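Catalytic domain of the nuclear inclusion protein A (nia) (Tobacco etch virus, PDB 1LVM) probably cleaves the viral polyprotein as a chymotrypsin-like cysteine protease and recognises a specific peptide sequence in its substrates. Local coordinates at residues A[26-31]-A[39-44]; A[57-62]-A[75-80]; A[80-85]-A[205-210]; A[88-93]-A[186-191]. The protein carries 1 engineered substitution. One frame throughout, in Å; residues are numbered along the deposited sequence.

Contact 1: A[26-31]-A[39-44]; sequences ICHLTN and SLYGIG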
loop_
_atom_site.group_PDB
_atom_site.type_symbol
_atom_site.label_atom_id
_atom_site.label_comp_id
_atom_site.label_asym_id
_atom_site.label_seq_id
_atom_site.Cartn_x
_atom_site.Cartn_y
_atom_site.Cartn_z
ATOM N N ILE A 26 2.035 4.309 -8.469
ATOM C CA ILE A 26 2.709 4.204 -7.166
ATOM C C ILE A 26 3.555 5.432 -6.856
ATOM O O ILE A 26 4.164 6.020 -7.759
ATOM C CB ILE A 26 3.567 2.918 -7.141
ATOM C CG1 ILE A 26 2.633 1.742 -7.225
ATOM C CG2 ILE A 26 4.544 2.956 -5.910
ATOM C CD1 ILE A 26 3.386 0.369 -7.302
ATOM N N CYS A 27 3.474 5.909 -5.606
ATOM C CA CYS A 27 4.256 7.024 -5.173
ATOM C C CYS A 27 5.100 6.619 -4.015
ATOM O O CYS A 27 4.714 5.732 -3.209
ATOM C CB CYS A 27 3.333 8.158 -4.622
ATOM S SG CYS A 27 2.094 8.820 -5.788
ATOM N N HIS A 28 6.228 7.288 -3.886
ATOM C CA HIS A 28 7.093 7.049 -2.731
ATOM C C HIS A 28 6.840 8.213 -1.768
ATOM O O HIS A 28 6.920 9.374 -2.166
ATOM C CB HIS A 28 8.558 7.030 -3.072
ATOM C CG HIS A 28 9.379 6.488 -1.942
ATOM N ND1 HIS A 28 10.381 7.209 -1.326
ATOM C CD2 HIS A 28 9.319 5.294 -1.290
ATOM C CE1 HIS A 28 10.908 6.483 -0.352
ATOM N NE2 HIS A 28 10.282 5.318 -0.307
ATOM N N LEU A 29 6.586 7.883 -0.494
ATOM C CA LEU A 29 6.212 8.870 0.524
ATOM C C LEU A 29 7.216 8.935 1.665
ATOM O O LEU A 29 7.600 7.894 2.211
ATOM C CB LEU A 29 4.840 8.441 1.120
ATOM C CG LEU A 29 3.723 8.114 0.085
ATOM C CD1 LEU A 29 2.427 7.705 0.757
ATOM C CD2 LEU A 29 3.394 9.329 -0.759
ATOM N N THR A 30 7.625 10.147 2.021
ATOM C CA THR A 30 8.489 10.321 3.130
ATOM C C THR A 30 7.918 11.311 4.115
ATOM O O THR A 30 7.762 12.468 3.805
ATOM C CB THR A 30 9.920 10.762 2.662
ATOM O OG1 THR A 30 10.452 9.752 1.782
ATOM C CG2 THR A 30 10.833 10.971 3.870
ATOM N N ASN A 31 7.587 10.830 5.320
ATOM C CA ASN A 31 7.023 11.746 6.337
ATOM C C ASN A 31 8.173 12.094 7.281
ATOM O O ASN A 31 8.642 11.256 8.040
ATOM C CB ASN A 31 5.885 11.024 7.090
ATOM C CG ASN A 31 5.301 11.849 8.261
ATOM O OD1 ASN A 31 5.742 12.953 8.530
ATOM N ND2 ASN A 31 4.251 11.320 8.901
ATOM N N SER A 39 9.631 6.324 5.495
ATOM C CA SER A 39 9.378 6.260 4.061
ATOM C C SER A 39 8.712 4.937 3.721
ATOM O O SER A 39 9.010 3.905 4.299
ATOM C CB SER A 39 10.686 6.349 3.281
ATOM O OG SER A 39 11.246 7.645 3.327
ATOM N N LEU A 40 7.806 4.976 2.763
ATOM C CA LEU A 40 7.103 3.800 2.306
ATOM C C LEU A 40 6.308 4.238 1.063
ATOM O O LEU A 40 6.436 5.393 0.579
ATOM C CB LEU A 40 6.208 3.177 3.452
ATOM C CG LEU A 40 4.825 3.702 3.955
ATOM C CD1 LEU A 40 4.803 3.675 5.455
ATOM C CD2 LEU A 40 4.383 5.015 3.377
ATOM N N TYR A 41 5.524 3.326 0.522
ATOM C CA TYR A 41 4.800 3.661 -0.704
ATOM C C TYR A 41 3.296 3.851 -0.586
ATOM O O TYR A 41 2.683 3.502 0.405
ATOM C CB TYR A 41 5.047 2.545 -1.730
ATOM C CG TYR A 41 6.506 2.468 -2.101
ATOM C CD1 TYR A 41 7.416 1.757 -1.327
ATOM C CD2 TYR A 41 6.963 3.115 -3.236
ATOM C CE1 TYR A 41 8.803 1.691 -1.696
ATOM C CE2 TYR A 41 8.295 3.066 -3.619
ATOM C CZ TYR A 41 9.212 2.365 -2.876
ATOM O OH TYR A 41 10.498 2.264 -3.397
ATOM N N GLY A 42 2.725 4.470 -1.608
ATOM C CA GLY A 42 1.267 4.643 -1.668
ATOM C C GLY A 42 0.793 4.422 -3.090
ATOM O O GLY A 42 1.618 4.326 -4.002
ATOM N N ILE A 43 -0.531 4.297 -3.271
ATOM C CA ILE A 43 -1.125 4.028 -4.572
ATOM C C ILE A 43 -2.057 5.192 -4.919
ATOM O O ILE A 43 -3.016 5.481 -4.182
ATOM C CB ILE A 43 -1.947 2.741 -4.527
ATOM C CG1 ILE A 43 -1.024 1.567 -4.150
ATOM C CG2 ILE A 43 -2.642 2.498 -5.917
ATOM C CD1 ILE A 43 -1.723 0.341 -3.566
ATOM N N GLY A 44 -1.787 5.863 -6.032
ATOM C CA GLY A 44 -2.602 7.006 -6.414
ATOM C C GLY A 44 -3.875 6.617 -7.120
ATOM O O GLY A 44 -3.923 5.622 -7.842
#

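Contact 2: A[57-62]-A[75-80]; sequences RRNNGT and KNTTTL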
loop_
_atom_site.group_PDB
_atom_site.type_symbol
_atom_site.label_atom_id
_atom_site.label_comp_id
_atom_site.label_asym_id
_atom_site.label_seq_id
_atom_site.Cartn_x
_atom_site.Cartn_y
_atom_site.Cartn_z
ATOM N N ARG A 57 2.341 7.708 12.186
ATOM C CA ARG A 57 2.787 7.462 13.566
ATOM C C ARG A 57 2.997 8.874 14.095
ATOM O O ARG A 57 2.688 9.173 15.247
ATOM C CB ARG A 57 4.125 6.679 13.553
ATOM C CG ARG A 57 4.878 6.566 14.904
ATOM C CD ARG A 57 3.972 6.150 16.024
ATOM N NE ARG A 57 4.705 6.204 17.302
ATOM C CZ ARG A 57 4.541 7.165 18.212
ATOM N NH1 ARG A 57 3.670 8.133 17.982
ATOM N NH2 ARG A 57 5.233 7.169 19.337
ATOM N N ARG A 58 3.509 9.757 13.237
ATOM C CA ARG A 58 3.711 11.153 13.594
ATOM C C ARG A 58 2.984 12.014 12.570
ATOM O O ARG A 58 2.812 11.606 11.436
ATOM C CB ARG A 58 5.211 11.474 13.562
ATOM C CG ARG A 58 5.876 10.809 14.786
ATOM C CD ARG A 58 7.381 10.892 14.842
ATOM N NE ARG A 58 7.888 9.639 15.414
ATOM C CZ ARG A 58 8.191 8.541 14.714
ATOM N NH1 ARG A 58 8.063 8.516 13.378
ATOM N NH2 ARG A 58 8.607 7.455 15.348
ATOM N N ASN A 59 2.565 13.209 12.943
ATOM C CA ASN A 59 1.911 14.082 11.981
ATOM C C ASN A 59 2.235 15.516 12.427
ATOM O O ASN A 59 1.408 16.196 13.040
ATOM C CB ASN A 59 0.416 13.780 11.956
ATOM C CG ASN A 59 -0.318 14.510 10.786
ATOM O OD1 ASN A 59 0.226 15.410 10.157
ATOM N ND2 ASN A 59 -1.558 14.159 10.560
ATOM N N ASN A 60 3.452 15.975 12.115
ATOM C CA ASN A 60 3.881 17.279 12.625
ATOM C C ASN A 60 5.069 17.772 11.801
ATOM O O ASN A 60 5.998 18.383 12.333
ATOM C CB ASN A 60 4.244 17.069 14.120
ATOM C CG ASN A 60 4.597 18.356 14.821
ATOM O OD1 ASN A 60 3.929 19.337 14.606
ATOM N ND2 ASN A 60 5.687 18.359 15.625
ATOM N N GLY A 61 5.058 17.476 10.504
ATOM C CA GLY A 61 6.202 17.845 9.675
ATOM C C GLY A 61 5.823 17.973 8.243
ATOM O O GLY A 61 4.798 18.604 7.946
ATOM N N THR A 62 6.649 17.386 7.366
ATOM C CA THR A 62 6.469 17.507 5.933
ATOM C C THR A 62 6.259 16.156 5.250
ATOM O O THR A 62 6.647 15.133 5.762
ATOM C CB THR A 62 7.710 18.160 5.259
ATOM O OG1 THR A 62 8.870 17.292 5.401
ATOM C CG2 THR A 62 8.015 19.521 5.930
ATOM N N LYS A 75 4.111 21.073 2.780
ATOM C CA LYS A 75 4.834 21.786 3.810
ATOM C C LYS A 75 4.434 21.498 5.230
ATOM O O LYS A 75 5.256 21.554 6.146
ATOM C CB LYS A 75 4.723 23.300 3.535
ATOM C CG LYS A 75 5.368 23.682 2.185
ATOM C CD LYS A 75 5.443 25.194 1.956
ATOM C CE LYS A 75 4.065 25.857 1.911
ATOM N NZ LYS A 75 4.139 27.311 1.538
ATOM N N ASN A 76 3.174 21.211 5.407
ATOM C CA ASN A 76 2.672 20.925 6.742
ATOM C C ASN A 76 1.675 19.763 6.657
ATOM O O ASN A 76 0.557 19.894 6.189
ATOM C CB ASN A 76 2.014 22.217 7.296
ATOM C CG ASN A 76 1.533 22.057 8.710
ATOM O OD1 ASN A 76 1.388 20.959 9.193
ATOM N ND2 ASN A 76 1.260 23.175 9.385
ATOM N N THR A 77 2.112 18.605 7.132
ATOM C CA THR A 77 1.266 17.452 7.057
ATOM C C THR A 77 -0.059 17.546 7.747
ATOM O O THR A 77 -0.967 16.859 7.373
ATOM C CB THR A 77 1.961 16.210 7.584
ATOM O OG1 THR A 77 2.513 16.465 8.858
ATOM C CG2 THR A 77 3.191 15.816 6.640
ATOM N N THR A 78 -0.163 18.407 8.753
ATOM C CA THR A 78 -1.406 18.511 9.481
ATOM C C THR A 78 -2.516 19.073 8.654
ATOM O O THR A 78 -3.676 19.021 9.080
ATOM C CB THR A 78 -1.227 19.375 10.755
ATOM O OG1 THR A 78 -1.044 20.750 10.385
ATOM C CG2 THR A 78 0.006 18.925 11.519
ATOM N N THR A 79 -2.174 19.632 7.486
ATOM C CA THR A 79 -3.195 20.191 6.591
ATOM C C THR A 79 -3.801 19.134 5.666
ATOM O O THR A 79 -4.819 19.354 4.991
ATOM C CB THR A 79 -2.591 21.325 5.692
ATOM O OG1 THR A 79 -1.645 20.773 4.743
ATOM C CG2 THR A 79 -1.846 22.312 6.590
ATOM N N LEU A 80 -3.190 17.960 5.631
ATOM C CA LEU A 80 -3.699 16.949 4.729
ATOM C C LEU A 80 -4.999 16.264 5.215
ATOM O O LEU A 80 -5.011 15.742 6.323
ATOM C CB LEU A 80 -2.583 15.872 4.607
ATOM C CG LEU A 80 -1.713 15.506 3.400
ATOM C CD1 LEU A 80 -1.756 16.565 2.344
ATOM C CD2 LEU A 80 -0.292 15.122 3.849
HETATM O O HOH W 1 -3.224 15.465 8.396
HETATM O O HOH W 2 4.576 14.453 10.195
HETATM O O HOH W 3 3.074 21.326 12.017
#

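Contact 3: A[80-85]-A[205-210]; sequences LQQHLI and QWVSGW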
loop_
_atom_site.group_PDB
_atom_site.type_symbol
_atom_site.label_atom_id
_atom_site.label_comp_id
_atom_site.label_asym_id
_atom_site.label_seq_id
_atom_site.Cartn_x
_atom_site.Cartn_y
_atom_site.Cartn_z
ATOM N N LEU A 80 -3.190 17.960 5.631
ATOM C CA LEU A 80 -3.699 16.949 4.729
ATOM C C LEU A 80 -4.999 16.264 5.215
ATOM O O LEU A 80 -5.011 15.742 6.323
ATOM C CB LEU A 80 -2.583 15.872 4.607
ATOM C CG LEU A 80 -1.713 15.506 3.400
ATOM C CD1 LEU A 80 -1.756 16.565 2.344
ATOM C CD2 LEU A 80 -0.292 15.122 3.849
ATOM N N GLN A 81 -6.039 16.217 4.390
ATOM C CA GLN A 81 -7.222 15.462 4.727
ATOM C C GLN A 81 -6.942 13.946 4.655
ATOM O O GLN A 81 -6.256 13.442 3.744
ATOM C CB GLN A 81 -8.388 15.876 3.807
ATOM C CG GLN A 81 -8.874 17.272 4.263
ATOM C CD GLN A 81 -10.220 17.563 3.690
ATOM O OE1 GLN A 81 -10.384 17.665 2.473
ATOM N NE2 GLN A 81 -11.216 17.657 4.556
ATOM N N GLN A 82 -7.455 13.232 5.648
ATOM C CA GLN A 82 -7.238 11.802 5.804
ATOM C C GLN A 82 -8.563 11.061 6.025
ATOM O O GLN A 82 -9.485 11.563 6.717
ATOM C CB GLN A 82 -6.416 11.573 7.066
ATOM C CG GLN A 82 -5.051 12.251 7.122
ATOM C CD GLN A 82 -4.615 12.413 8.590
ATOM O OE1 GLN A 82 -5.331 13.101 9.342
ATOM N NE2 GLN A 82 -3.500 11.733 9.030
ATOM N N HIS A 83 -8.657 9.875 5.448
ATOM C CA HIS A 83 -9.812 9.024 5.700
ATOM C C HIS A 83 -9.263 7.712 6.253
ATOM O O HIS A 83 -8.519 6.956 5.589
ATOM C CB HIS A 83 -10.693 8.741 4.455
ATOM C CG HIS A 83 -11.724 7.696 4.723
ATOM N ND1 HIS A 83 -13.060 7.980 4.914
ATOM C CD2 HIS A 83 -11.603 6.359 4.834
ATOM C CE1 HIS A 83 -13.722 6.852 5.126
ATOM N NE2 HIS A 83 -12.861 5.846 5.079
ATOM N N LEU A 84 -9.606 7.431 7.492
ATOM C CA LEU A 84 -9.105 6.203 8.166
ATOM C C LEU A 84 -9.910 4.970 7.832
ATOM O O LEU A 84 -11.120 5.050 7.776
ATOM C CB LEU A 84 -9.195 6.380 9.705
ATOM C CG LEU A 84 -8.536 7.635 10.255
ATOM C CD1 LEU A 84 -8.888 7.874 11.755
ATOM C CD2 LEU A 84 -7.102 7.416 10.129
ATOM N N ILE A 85 -9.226 3.829 7.623
ATOM C CA ILE A 85 -9.894 2.570 7.412
ATOM C C ILE A 85 -9.843 1.857 8.801
ATOM O O ILE A 85 -8.814 1.426 9.338
ATOM C CB ILE A 85 -9.133 1.667 6.344
ATOM C CG1 ILE A 85 -8.877 2.469 5.035
ATOM C CG2 ILE A 85 -9.994 0.396 6.042
ATOM C CD1 ILE A 85 -10.136 2.820 4.304
ATOM N N GLN A 205 -14.991 10.064 5.149
ATOM C CA GLN A 205 -15.071 10.757 6.447
ATOM C C GLN A 205 -13.727 11.396 6.682
ATOM O O GLN A 205 -12.850 10.867 7.373
ATOM C CB GLN A 205 -15.414 9.735 7.524
ATOM C CG GLN A 205 -15.731 10.290 8.875
ATOM C CD GLN A 205 -16.257 9.196 9.774
ATOM O OE1 GLN A 205 -16.845 8.226 9.273
ATOM N NE2 GLN A 205 -16.073 9.331 11.072
ATOM N N TRP A 206 -13.583 12.591 6.132
ATOM C CA TRP A 206 -12.309 13.268 6.203
ATOM C C TRP A 206 -11.982 13.967 7.502
ATOM O O TRP A 206 -12.826 14.658 8.031
ATOM C CB TRP A 206 -12.232 14.307 5.085
ATOM C CG TRP A 206 -12.364 13.709 3.699
ATOM C CD1 TRP A 206 -13.480 13.727 2.879
ATOM C CD2 TRP A 206 -11.407 12.860 3.042
ATOM N NE1 TRP A 206 -13.276 12.920 1.775
ATOM C CE2 TRP A 206 -12.017 12.388 1.843
ATOM C CE3 TRP A 206 -10.112 12.453 3.353
ATOM C CZ2 TRP A 206 -11.366 11.535 0.957
ATOM C CZ3 TRP A 206 -9.462 11.569 2.465
ATOM C CH2 TRP A 206 -10.099 11.141 1.297
ATOM N N VAL A 207 -10.768 13.784 8.004
ATOM C CA VAL A 207 -10.302 14.486 9.193
ATOM C C VAL A 207 -8.906 14.991 8.833
ATOM O O VAL A 207 -8.350 14.606 7.819
ATOM C CB VAL A 207 -10.184 13.549 10.462
ATOM C CG1 VAL A 207 -11.494 12.952 10.787
ATOM C CG2 VAL A 207 -9.124 12.410 10.207
ATOM N N SER A 208 -8.329 15.871 9.630
ATOM C CA SER A 208 -6.962 16.267 9.359
ATOM C C SER A 208 -6.178 16.345 10.721
ATOM O O SER A 208 -6.793 16.501 11.784
ATOM C CB SER A 208 -6.973 17.578 8.554
ATOM O OG SER A 208 -7.301 18.665 9.399
ATOM N N GLY A 209 -4.863 16.133 10.677
ATOM C CA GLY A 209 -3.986 16.211 11.848
ATOM C C GLY A 209 -3.865 14.890 12.581
ATOM O O GLY A 209 -3.092 14.765 13.528
ATOM N N TRP A 210 -4.583 13.869 12.115
ATOM C CA TRP A 210 -4.557 12.583 12.859
ATOM C C TRP A 210 -3.220 11.835 12.901
ATOM O O TRP A 210 -2.496 11.813 11.902
ATOM C CB TRP A 210 -5.674 11.684 12.279
ATOM C CG TRP A 210 -5.845 10.336 12.959
ATOM C CD1 TRP A 210 -6.680 10.047 14.005
ATOM C CD2 TRP A 210 -5.056 9.149 12.735
ATOM N NE1 TRP A 210 -6.441 8.755 14.455
ATOM C CE2 TRP A 210 -5.454 8.187 13.694
ATOM C CE3 TRP A 210 -4.040 8.813 11.818
ATOM C CZ2 TRP A 210 -4.870 6.898 13.765
ATOM C CZ3 TRP A 210 -3.465 7.552 11.879
ATOM C CH2 TRP A 210 -3.877 6.602 12.845
HETATM O O HOH W 1 -3.224 15.465 8.396
HETATM O O HOH W 4 -11.035 17.475 7.324
HETATM O O HOH W 5 -11.820 8.878 8.839
#

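Contact 4: A[88-93]-A[186-191]; sequences RDMIII and YFTSVP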
loop_
_atom_site.group_PDB
_atom_site.type_symbol
_atom_site.label_atom_id
_atom_site.label_comp_id
_atom_site.label_asym_id
_atom_site.label_seq_id
_atom_site.Cartn_x
_atom_site.Cartn_y
_atom_site.Cartn_z
ATOM N N ARG A 88 -7.662 -1.362 10.370
ATOM C CA ARG A 88 -6.664 -1.851 9.345
ATOM C C ARG A 88 -5.510 -0.842 9.259
ATOM O O ARG A 88 -5.683 0.344 9.543
ATOM C CB ARG A 88 -7.271 -1.883 7.903
ATOM C CG ARG A 88 -8.219 -3.082 7.646
ATOM C CD ARG A 88 -8.888 -3.100 6.279
ATOM N NE ARG A 88 -9.175 -4.499 5.815
ATOM C CZ ARG A 88 -10.267 -5.157 6.151
ATOM N NH1 ARG A 88 -11.140 -4.559 6.929
ATOM N NH2 ARG A 88 -10.510 -6.393 5.702
ATOM N N ASP A 89 -4.347 -1.312 8.828
ATOM C CA ASP A 89 -3.213 -0.413 8.599
ATOM C C ASP A 89 -3.407 0.198 7.210
ATOM O O ASP A 89 -2.555 0.008 6.287
ATOM C CB ASP A 89 -1.907 -1.215 8.633
ATOM C CG ASP A 89 -0.663 -0.367 8.349
ATOM O OD1 ASP A 89 -0.653 0.853 8.687
ATOM O OD2 ASP A 89 0.305 -0.956 7.759
ATOM N N MET A 90 -4.445 0.989 7.052
ATOM C CA MET A 90 -4.706 1.618 5.752
ATOM C C MET A 90 -5.340 2.974 5.913
ATOM O O MET A 90 -6.208 3.173 6.787
ATOM C CB MET A 90 -5.651 0.716 4.871
ATOM C CG MET A 90 -5.723 1.197 3.379
ATOM S SD MET A 90 -6.842 0.198 2.384
ATOM C CE MET A 90 -5.664 -1.108 2.006
ATOM N N ILE A 91 -4.932 3.929 5.093
ATOM C CA ILE A 91 -5.534 5.262 5.253
ATOM C C ILE A 91 -5.579 5.878 3.867
ATOM O O ILE A 91 -4.821 5.473 2.986
ATOM C CB ILE A 91 -4.583 6.127 6.198
ATOM C CG1 ILE A 91 -5.244 7.479 6.635
ATOM C CG2 ILE A 91 -3.211 6.412 5.513
ATOM C CD1 ILE A 91 -4.383 8.194 7.689
ATOM N N ILE A 92 -6.493 6.813 3.648
ATOM C CA ILE A 92 -6.468 7.475 2.309
ATOM C C ILE A 92 -6.176 8.935 2.537
ATOM O O ILE A 92 -6.800 9.558 3.387
ATOM C CB ILE A 92 -7.807 7.380 1.566
ATOM C CG1 ILE A 92 -8.260 5.930 1.501
ATOM C CG2 ILE A 92 -7.669 8.026 0.144
ATOM C CD1 ILE A 92 -9.734 5.756 0.995
ATOM N N ILE A 93 -5.174 9.446 1.833
ATOM C CA ILE A 93 -4.806 10.883 1.900
ATOM C C ILE A 93 -5.433 11.600 0.727
ATOM O O ILE A 93 -5.359 11.099 -0.430
ATOM C CB ILE A 93 -3.325 11.015 1.692
ATOM C CG1 ILE A 93 -2.588 10.266 2.791
ATOM C CG2 ILE A 93 -2.886 12.473 1.666
ATOM C CD1 ILE A 93 -1.067 10.215 2.485
ATOM N N TYR A 186 3.015 -10.147 5.875
ATOM C CA TYR A 186 1.612 -9.847 6.005
ATOM C C TYR A 186 1.230 -8.559 5.254
ATOM O O TYR A 186 1.949 -7.572 5.322
ATOM C CB TYR A 186 1.269 -9.632 7.491
ATOM C CG TYR A 186 1.453 -10.929 8.358
ATOM C CD1 TYR A 186 2.720 -11.287 8.878
ATOM C CD2 TYR A 186 0.384 -11.754 8.612
ATOM C CE1 TYR A 186 2.880 -12.460 9.633
ATOM C CE2 TYR A 186 0.540 -12.956 9.373
ATOM C CZ TYR A 186 1.782 -13.287 9.874
ATOM O OH TYR A 186 1.899 -14.466 10.632
ATOM N N PHE A 187 0.099 -8.616 4.555
ATOM C CA PHE A 187 -0.374 -7.395 3.917
ATOM C C PHE A 187 -1.735 -7.057 4.522
ATOM O O PHE A 187 -2.447 -7.904 5.081
ATOM C CB PHE A 187 -0.434 -7.558 2.363
ATOM C CG PHE A 187 -1.514 -8.477 1.823
ATOM C CD1 PHE A 187 -2.786 -8.036 1.574
ATOM C CD2 PHE A 187 -1.182 -9.826 1.460
ATOM C CE1 PHE A 187 -3.737 -8.899 0.963
ATOM C CE2 PHE A 187 -2.090 -10.672 0.862
ATOM C CZ PHE A 187 -3.385 -10.221 0.602
ATOM N N THR A 188 -2.101 -5.790 4.414
ATOM C CA THR A 188 -3.381 -5.363 4.896
ATOM C C THR A 188 -4.322 -5.493 3.721
ATOM O O THR A 188 -4.075 -4.947 2.628
ATOM C CB THR A 188 -3.308 -3.877 5.336
ATOM O OG1 THR A 188 -2.410 -3.774 6.456
ATOM C CG2 THR A 188 -4.675 -3.347 5.688
ATOM N N SER A 189 -5.379 -6.269 3.923
ATOM C CA SER A 189 -6.364 -6.491 2.911
ATOM C C SER A 189 -7.226 -5.257 2.543
ATOM O O SER A 189 -7.502 -4.346 3.363
ATOM C CB SER A 189 -7.310 -7.632 3.330
ATOM O OG SER A 189 -8.042 -7.259 4.502
ATOM N N VAL A 190 -7.616 -5.213 1.274
ATOM C CA VAL A 190 -8.532 -4.186 0.796
ATOM C C VAL A 190 -9.840 -4.568 1.524
ATOM O O VAL A 190 -10.242 -5.754 1.474
ATOM C CB VAL A 190 -8.751 -4.344 -0.749
ATOM C CG1 VAL A 190 -10.123 -3.724 -1.197
ATOM C CG2 VAL A 190 -7.521 -3.682 -1.492
ATOM N N PRO A 191 -10.522 -3.583 2.173
ATOM C CA PRO A 191 -11.765 -3.875 2.859
ATOM C C PRO A 191 -12.957 -4.052 1.931
ATOM O O PRO A 191 -12.961 -3.639 0.763
ATOM C CB PRO A 191 -11.954 -2.680 3.802
ATOM C CG PRO A 191 -11.358 -1.474 2.967
ATOM C CD PRO A 191 -10.183 -2.124 2.185
HETATM O O HOH W 6 -3.943 -4.130 8.874
#

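Contact 1: A[26-31]-A[39-44]
The beta hairpin of strands 26-33 and 36-45, part of one of the two beta barrels of this chymotrypsin-like fold, pairs Cys27 with Gly42 and Leu29 with Leu40 as antiparallel hydrogen-bonded pairs. Each pair makes two backbone bonds; in the second, Leu29 N reaches Leu40 O at 2.7 Å. Gly42 leaves room for Leu29, whose CD1 lies 4.1 Å from Gly42 CA. Cys27, Leu29 and Leu40 share one face of the hairpin, where they also meet Ile49, Thr51 and Val65 of neighbouring strands. Leu29 CB and Leu40 CD2 touch there at 4.1 Å.

The other face carries Ile26, His28, Thr30, Ser39 and Tyr41. His28 CG stands anti to the backbone N (chi1 -167°), which swings the imidazole across the strand boundary to Tyr41. CD2 of His28 sits over one face of the phenol, nearer its rim than its middle, 3.3 Å from Tyr41 CZ. The two ring planes are inclined at 58°. From the other neighbour on this face, Ile26 CG2 approaches Tyr41 CD2 at 3.6 Å. Past the imidazole, His28 CE1 rests 3.6 Å from Ser39 CB. A backbone hydrogen bond between Tyr41 and Cys159, in the loop before strand 162-165, ties the hairpin to the second barrel domain. Farther along the hairpin, the hydroxyls of Thr30 and Ser39 are hydrogen-bonded, OG1 to OG, at 2.7 Å.

Contact 2: A[57-62]-A[75-80]
A single threonine hydroxyl knots two loops together: Thr77 OG1 donates to Asn59 OD1 at 2.8 Å and accepts from Gly61 N at 3.2 Å, while a water bound to Asn60 N also donates to it. Its first torsion (chi1 51°) sets OG1 between the backbone N and the carbonyl carbon of Thr77, facing the loop 57-62, and at the same time turns CG2 onto the backbone of Thr62, 3.4 Å from its C atom. The residue grips Gly61 twice, since Thr77 N also donates to Gly61 O at 2.8 Å in a nearly straight bond (167°).

The Asn59 carboxamide is held at both of its polar atoms. OD1 takes the threonine hydroxyl a little off its carbonyl plane, and ND2 gives one hydrogen bond to Trp210 O and another to a water that in turn donates to Thr77 O and Leu80 O. Beside it, Thr78 CG2 packs 3.4 Å from Asn59 O. The loop 75-80 is braced internally by an Asx turn: Asn76 OD1 accepts from Thr78 N at 3.0 Å and from Thr78 OG1 at 2.7 Å, both from the same face of its carboxamide.

The contact thus ties the loop leading into strand 62-67 to the 3-10 turn 77-79, which links strand 70-74 to strand 81-84, with Thr77 and Leu80 resting on Leu63 of strand 62-67.

Contact 3: A[80-85]-A[205-210]
This is an antiparallel strand pairing at the margin of the sheet, where the short strand 206-208 crosses strand 81-84 at a wide splay (123° between N-to-C directions), so that regular pairing is confined to one pair. That is the hydrogen-bonded pair Gln82 and Val207, with Gln82 N to Val207 O at 2.7 Å and Val207 N to Gln82 O at 2.9 Å.

Beyond that pair, side chains reach for backbone. The extended Gln82 side chain bonds through its carboxamide to both the backbone N and O of Trp210: OE1 accepts from Trp210 N at 3.0 Å on a lone pair, and NE2 donates to Trp210 O at 3.0 Å with the acceptor in the amide plane and the bond almost straight (174°). Two bonds to one residue fix the rotation of this amide. His83 makes a single bond to backbone, its ND1 accepting from Gln205 N at 2.9 Å in the plane of the imidazole, which is consistent with ND1 lacking a proton.

Both tryptophans cover aliphatic groups. Leu84 lies under one face of the Trp210 indole, with CD1 3.8 Å from the centroid of the five-membered ring, a CH-pi contact. In a second, more tilted one, His83 CB meets the Trp206 six-membered ring at 4.0 Å from its centroid, 23° off the normal. Waters bridge the strand ends, one joining Leu84 N to Gln205 O and another Leu80 O to Gly209 N.

Strand 81-84 is flanked by strand 91-94 on its other edge, His83 also packs on Leu197 of helix 194-199, and the Trp206 indole meets the ring of Phe48.

Contact 4: A[88-93]-A[186-191]
Hydrogen bonds come first, and Arg88 makes them all directly to Ser189. Its side chain, extended from CG to NE, brings the guanidinium edge to the serine: NH2 donates to Ser189 OG at 2.9 Å, close to the guanidinium plane, and NE divides its hydrogen between Ser189 O at 3.0 Å and the same OG at 3.3 Å. Both NE bonds are bent, and NE stands well above the carbonyl plane of Ser189. The serine hydroxyl is turned to this edge by its first torsion (chi1 64°); it is also hydrogen-bonded to Gly145 O, its strongest partner, with Ile146 O close enough to share its hydrogen.

Water carries the next link. One molecule accepts from Asp89 N at 2.8 Å and lies 2.9 Å from Thr188 OG1, a hydroxyl that is further bonded to Ser176 OG.

Segment 88-93 runs into strand 91-94 of one barrel, and segment 186-191 covers the end of strand 185-189 of the other and the residues just after it, making this a junction between the two barrels of the chymotrypsin fold. Asp89, at the centre of an inverse gamma turn, occupies the place where that fold carries the aspartate of the catalytic triad. Its carboxylate is held by His54 N, Asn52 ND2 and Ser176 OG.

Apolar contacts fill in around the polar ones. Pro191 CB lies over one face of the Arg88 guanidinium, 3.7 Å from NH1, while Thr188 CG2 packs against Arg88 CB, also at 3.7 Å. Met90, bent at its thioether, places SD 4.1 Å from Pro191 CD.

Contacts 1 to 3 lie within or beside one sheet, and contact 4 connects it to the second barrel. Asn31 ND2 of contact 1 probably bonds to Arg58 O of contact 2 (2.9 Å). Contacts 2 and 3, centres about 11 Å apart, share Leu80 and a water. Contacts 3 and 4 meet through a probable bond from His83 N to Ile92 O at 2.8 Å. Asp89 of contact 4, bonded to His54 N, probably forms the catalytic triad with His54 and Cys159, the backbone partner of Tyr41 in contact 1. Contacts 2 and 4 both border the bound peptide: Lys75 and Thr79 pack on it, as does Asp89 on an aromatic side chain, and Tyr186 OH is hydrogen-bonded to an acidic one.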